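Local coordinates for DNA repair protein PprA (Deinococcus deserti, PDB 6MC8), which binds DNA and takes part in the repair of radiation-induced damage and in genome segregation, forming filaments, at residues A205-K210 / A301-G306. The protein carries 2 engineered substitutions. Sequence-based numbering, arbitrary orientation.
Engineered in segment 205-210: Lys206 (natural residue Asp), Lys210 (natural residue Asp).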
ATOM      1  N   ALA A 205     -38.134   6.677  15.427  1.00 25.67           N
ATOM      2  CA  ALA A 205     -39.268   7.267  14.724  1.00 24.25           C
ATOM      3  C   ALA A 205     -39.912   6.269  13.775  1.00 22.73           C
ATOM      4  O   ALA A 205     -41.132   6.285  13.583  1.00 24.95           O
ATOM      5  CB  ALA A 205     -38.831   8.517  13.963  1.00 24.41           C
ATOM      6  N   LYS A 206     -39.110   5.394  13.169  1.00 29.51           N
ATOM      7  CA  LYS A 206     -39.670   4.346  12.322  1.00 28.08           C
ATOM      8  C   LYS A 206     -40.383   3.293  13.156  1.00 29.55           C
ATOM      9  O   LYS A 206     -41.388   2.722  12.719  1.00 34.46           O
ATOM     10  CB  LYS A 206     -38.573   3.708  11.473  1.00 28.02           C
ATOM     11  CG  LYS A 206     -38.019   4.605  10.394  1.00 27.65           C
ATOM     12  CD  LYS A 206     -36.870   3.939   9.673  1.00 27.73           C
ATOM     13  CE  LYS A 206     -37.362   2.790   8.817  1.00 44.50           C
ATOM     14  NZ  LYS A 206     -36.280   2.156   8.025  1.00 42.69           N
ATOM     15  N   ALA A 207     -39.878   3.024  14.360  1.00 30.55           N
ATOM     16  CA  ALA A 207     -40.553   2.097  15.259  1.00 33.77           C
ATOM     17  C   ALA A 207     -41.823   2.708  15.828  1.00 34.06           C
ATOM     18  O   ALA A 207     -42.794   1.994  16.098  1.00 32.12           O
ATOM     19  CB  ALA A 207     -39.616   1.688  16.387  1.00 27.80           C
ATOM     20  N   ALA A 208     -41.829   4.026  16.034  1.00 34.80           N
ATOM     21  CA  ALA A 208     -43.029   4.690  16.523  1.00 28.34           C
ATOM     22  C   ALA A 208     -44.123   4.699  15.465  1.00 35.05           C
ATOM     23  O   ALA A 208     -45.305   4.574  15.792  1.00 39.01           O
ATOM     24  CB  ALA A 208     -42.698   6.112  16.969  1.00 30.68           C
ATOM     25  N   TRP A 209     -43.745   4.832  14.190  1.00 35.04           N
ATOM     26  CA  TRP A 209     -44.716   4.746  13.104  1.00 34.15           C
ATOM     27  C   TRP A 209     -45.308   3.350  12.993  1.00 39.94           C
ATOM     28  O   TRP A 209     -46.479   3.195  12.638  1.00 43.65           O
ATOM     29  CB  TRP A 209     -44.067   5.167  11.783  1.00 36.68           C
ATOM     30  CG  TRP A 209     -44.923   4.936  10.557  1.00 51.58           C
ATOM     31  CD1 TRP A 209     -44.757   3.955   9.628  1.00 51.62           C
ATOM     32  CD2 TRP A 209     -46.073   5.688  10.139  1.00 51.33           C
ATOM     33  NE1 TRP A 209     -45.722   4.049   8.658  1.00 54.46           N
ATOM     34  CE2 TRP A 209     -46.543   5.105   8.950  1.00 54.35           C
ATOM     35  CE3 TRP A 209     -46.749   6.795  10.655  1.00 50.51           C
ATOM     36  CZ2 TRP A 209     -47.657   5.596   8.267  1.00 62.32           C
ATOM     37  CZ3 TRP A 209     -47.851   7.280   9.979  1.00 57.86           C
ATOM     38  CH2 TRP A 209     -48.295   6.681   8.799  1.00 60.25           C
ATOM     39  N   LYS A 210     -44.520   2.320  13.310  1.00 37.33           N
ATOM     40  CA  LYS A 210     -45.013   0.952  13.213  1.00 37.88           C
ATOM     41  C   LYS A 210     -46.035   0.650  14.304  1.00 37.34           C
ATOM     42  O   LYS A 210     -47.014  -0.066  14.065  1.00 40.09           O
ATOM     43  CB  LYS A 210     -43.844  -0.029  13.275  1.00 31.28           C
ATOM     44  CG  LYS A 210     -44.247  -1.473  13.092  1.00 35.88           C
ATOM     45  CD  LYS A 210     -43.067  -2.416  13.146  1.00 45.50           C
ATOM     46  CE  LYS A 210     -43.526  -3.844  12.926  1.00 41.08           C
ATOM     47  NZ  LYS A 210     -44.377  -4.310  14.052  1.00 32.34           N
ATOM     48  N   ALA A 301     -41.144  -3.105  20.053  1.00 26.34           N
ATOM     49  CA  ALA A 301     -41.535  -3.918  21.197  1.00 26.32           C
ATOM     50  C   ALA A 301     -41.189  -3.225  22.510  1.00 28.17           C
ATOM     51  O   ALA A 301     -41.875  -3.415  23.519  1.00 33.86           O
ATOM     52  CB  ALA A 301     -40.865  -5.287  21.113  1.00 18.09           C
ATOM     53  N   VAL A 302     -40.128  -2.419  22.514  1.00 28.23           N
ATOM     54  CA  VAL A 302     -39.760  -1.654  23.700  1.00 23.29           C
ATOM     55  C   VAL A 302     -40.726  -0.492  23.906  1.00 26.35           C
ATOM     56  O   VAL A 302     -41.106  -0.171  25.037  1.00 30.08           O
ATOM     57  CB  VAL A 302     -38.292  -1.192  23.581  1.00 23.29           C
ATOM     58  CG1 VAL A 302     -37.912  -0.218  24.666  1.00 22.78           C
ATOM     59  CG2 VAL A 302     -37.368  -2.384  23.656  1.00 19.16           C
ATOM     60  N   LEU A 303     -41.173   0.128  22.816  1.00 30.33           N
ATOM     61  CA  LEU A 303     -42.074   1.266  22.940  1.00 26.06           C
ATOM     62  C   LEU A 303     -43.495   0.831  23.269  1.00 26.81           C
ATOM     63  O   LEU A 303     -44.262   1.611  23.839  1.00 32.51           O
ATOM     64  CB  LEU A 303     -42.055   2.092  21.657  1.00 26.17           C
ATOM     65  CG  LEU A 303     -40.710   2.730  21.312  1.00 24.85           C
ATOM     66  CD1 LEU A 303     -40.777   3.477  19.991  1.00 22.85           C
ATOM     67  CD2 LEU A 303     -40.221   3.616  22.438  1.00 22.97           C
ATOM     68  N   SER A 304     -43.861  -0.399  22.927  1.00 30.74           N
ATOM     69  CA  SER A 304     -45.209  -0.875  23.188  1.00 28.54           C
ATOM     70  C   SER A 304     -45.295  -1.664  24.489  1.00 37.19           C
ATOM     71  O   SER A 304     -46.143  -1.375  25.336  1.00 43.99           O
ATOM     72  CB  SER A 304     -45.696  -1.727  22.016  1.00 29.70           C
ATOM     73  OG  SER A 304     -47.004  -2.214  22.247  1.00 52.55           O
ATOM     74  N   GLY A 305     -44.424  -2.651  24.667  1.00 32.68           N
ATOM     75  CA  GLY A 305     -44.527  -3.536  25.808  1.00 34.82           C
ATOM     76  C   GLY A 305     -43.509  -3.300  26.902  1.00 37.70           C
ATOM     77  O   GLY A 305     -43.743  -3.668  28.054  1.00 45.22           O
ATOM     78  N   GLY A 306     -42.386  -2.691  26.564  1.00 32.07           N
ATOM     79  CA  GLY A 306     -41.295  -2.501  27.497  1.00 31.09           C
ATOM     80  C   GLY A 306     -41.377  -1.198  28.257  1.00 33.10           C
ATOM     81  O   GLY A 306     -42.463  -0.661  28.493  1.00 32.99           O
TER
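Leu303 reaches across to helix 200-213 with a single methyl group, CD1, which comes up against the turn of helix at Ala207 and Ala208. Leu303 CD1 lies 4.1 Å from the amide N of Ala208 and 4.2 Å from Ala207 CB, with Ala208 CB a little farther from the same methyl at 4.4 Å. All of this is van der Waals packing, and the amide serves as a surface here, since the leucine offers it only a methyl. The CB of Ala207 points toward helix 274-304, where it also touches Leu299 and Ala300 one turn back. With CG of Leu303 anti to its carbonyl carbon (chi1 -63°) and the chain then extended (chi2 177°), CD1 is carried out to the alanines. Their short side chains let the backbones approach to 7.3 Å between Ala208 CA and Leu303 CA. This is helix-helix packing in the C-terminal helical part of the chain, where the last turn of the long helix 274-304 meets helix 200-213. Helix 218-237 completes the buried apolar cluster: its Leu234 and Leu237 touch Leu303, and its Met233 touches Ala208. Beyond the leucine the helix gives way to Gly305 and Gly306, and Arg241 donates hydrogen bonds to the carbonyl oxygens of Leu303, through NH1, and Gly306, through NH2, so one guanidinium bridges the last turn of the helix and the loop that follows it.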